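Local coordinates for Nop domain-containing protein (Archaeoglobus fulgidus, PDB 1NT2), which forms a complex with fibrillarin as a core protein of archaeal box C/D sRNPs and probably binds the guide RNA, at residues L84-D88 with L123-E128. Residues are numbered along the deposited sequence; the frame is centred on the assembly and turned at random.
Sequences LEEID and LRRDVE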
# COMPACT_ATOMS: atom_id res chain seq x y z
N LEU B 84 10.77 -8.45 -10.52
CA LEU B 84 10.07 -9.71 -10.49
C LEU B 84 8.87 -9.56 -9.55
O LEU B 84 7.74 -9.42 -9.99
CB LEU B 84 11.01 -10.82 -10.00
CG LEU B 84 10.44 -12.24 -10.06
CD1 LEU B 84 10.14 -12.61 -11.50
CD2 LEU B 84 11.42 -13.22 -9.44
N GLU B 85 9.13 -9.57 -8.25
CA GLU B 85 8.07 -9.44 -7.27
C GLU B 85 7.01 -8.45 -7.68
O GLU B 85 5.83 -8.66 -7.43
CB GLU B 85 8.67 -9.03 -5.93
CG GLU B 85 9.76 -9.98 -5.51
CD GLU B 85 10.56 -9.46 -4.36
OE1 GLU B 85 10.89 -8.26 -4.38
OE2 GLU B 85 10.85 -10.27 -3.45
N GLU B 86 7.43 -7.36 -8.32
CA GLU B 86 6.46 -6.36 -8.75
C GLU B 86 5.57 -6.94 -9.84
O GLU B 86 4.34 -6.93 -9.75
CB GLU B 86 7.17 -5.11 -9.27
CG GLU B 86 6.22 -3.95 -9.56
CD GLU B 86 5.62 -3.34 -8.30
OE1 GLU B 86 4.59 -2.65 -8.43
OE2 GLU B 86 6.18 -3.55 -7.19
N ILE B 87 6.21 -7.45 -10.88
CA ILE B 87 5.52 -8.06 -12.00
C ILE B 87 4.58 -9.11 -11.44
O ILE B 87 3.54 -9.39 -12.03
CB ILE B 87 6.52 -8.76 -12.92
CG1 ILE B 87 7.52 -7.73 -13.44
CG2 ILE B 87 5.80 -9.43 -14.05
CD1 ILE B 87 8.70 -8.35 -14.09
N ASP B 88 4.96 -9.68 -10.31
CA ASP B 88 4.16 -10.71 -9.67
C ASP B 88 3.01 -10.14 -8.87
O ASP B 88 1.94 -10.73 -8.80
CB ASP B 88 5.04 -11.55 -8.74
CG ASP B 88 5.06 -12.99 -9.15
OD1 ASP B 88 3.96 -13.54 -9.39
OD2 ASP B 88 6.16 -13.57 -9.23
N LEU B 123 6.26 -12.86 -18.86
CA LEU B 123 7.38 -11.96 -18.60
C LEU B 123 7.98 -12.32 -17.26
O LEU B 123 9.18 -12.21 -17.06
CB LEU B 123 6.90 -10.51 -18.57
CG LEU B 123 7.96 -9.42 -18.46
CD1 LEU B 123 8.67 -9.31 -19.78
CD2 LEU B 123 7.34 -8.09 -18.11
N ARG B 124 7.12 -12.76 -16.33
CA ARG B 124 7.58 -13.15 -15.02
C ARG B 124 8.52 -14.34 -15.15
O ARG B 124 9.62 -14.34 -14.62
CB ARG B 124 6.41 -13.52 -14.11
CG ARG B 124 6.84 -14.22 -12.82
CD ARG B 124 5.66 -14.81 -12.07
NE ARG B 124 6.05 -15.97 -11.27
CZ ARG B 124 6.39 -17.16 -11.77
NH1 ARG B 124 6.40 -17.36 -13.08
NH2 ARG B 124 6.73 -18.16 -10.95
N ARG B 125 8.06 -15.37 -15.86
CA ARG B 125 8.87 -16.57 -16.07
C ARG B 125 10.06 -16.23 -16.98
O ARG B 125 10.95 -17.05 -17.16
CB ARG B 125 8.03 -17.68 -16.72
CG ARG B 125 6.83 -18.15 -15.90
CD ARG B 125 7.11 -19.45 -15.14
NE ARG B 125 8.08 -19.29 -14.05
CZ ARG B 125 8.49 -20.29 -13.26
NH1 ARG B 125 8.02 -21.52 -13.42
NH2 ARG B 125 9.37 -20.05 -12.29
N ASP B 126 10.04 -15.03 -17.54
CA ASP B 126 11.11 -14.55 -18.42
C ASP B 126 12.20 -13.90 -17.58
O ASP B 126 13.39 -14.12 -17.80
CB ASP B 126 10.56 -13.53 -19.41
CG ASP B 126 10.31 -14.11 -20.79
OD1 ASP B 126 9.83 -15.26 -20.90
OD2 ASP B 126 10.59 -13.39 -21.77
N VAL B 127 11.77 -13.10 -16.61
CA VAL B 127 12.68 -12.41 -15.70
C VAL B 127 13.28 -13.42 -14.71
O VAL B 127 14.42 -13.27 -14.28
CB VAL B 127 11.95 -11.29 -14.91
CG1 VAL B 127 12.87 -10.70 -13.86
CG2 VAL B 127 11.49 -10.20 -15.86
N GLU B 128 12.50 -14.44 -14.36
CA GLU B 128 12.99 -15.46 -13.45
C GLU B 128 14.09 -16.26 -14.13
O GLU B 128 15.04 -16.69 -13.47
CB GLU B 128 11.84 -16.37 -12.98
CG GLU B 128 11.33 -16.02 -11.57
CD GLU B 128 10.21 -16.94 -11.05
OE1 GLU B 128 10.42 -18.17 -10.95
OE2 GLU B 128 9.12 -16.42 -10.71
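Arg124 sits between two carboxylates, meeting Asp88 across the helix pair at its edge and Glu128, one turn further along its own helix, over a face. Its chain runs extended from CG to NE, carrying the guanidinium past Asp88, whose carboxylate plane is turned 79° from it. The bond from Arg124 NE to Asp88 OD2, 3.2 Å long, is weak and bent to 120°, so charge probably contributes more than direction. Glu128 OE2 lies 3.0 Å from Arg124 NH2 but well out of the guanidinium plane, an ion pair without a hydrogen bond. The other oxygen, Glu128 OE1, accepts a hydrogen bond from Arg125 NH2, joining a four-residue network whose two arginines may offset the nearby like charges of Asp88 and Glu128.

Beneath these charges, Leu84 has CG anti to the backbone N, bringing CD2 within 3.5 Å of Glu128 CG; the two side chains cross at about a right angle. Alongside, Ile87 CD1 packs on Val127 CG2 at 3.8 Å and more loosely on Leu123.

The segments run antiparallel at 166°, their axes 9.5 Å apart; both fall within the predicted coiled coil and pair helices 73-93 and 110-138. Helix 148-158 touches Leu84 and Glu128 through Lys149, while Phe113 of the second subunit packs on Ile87 and Leu123, and Ile109 of that subunit on Val127.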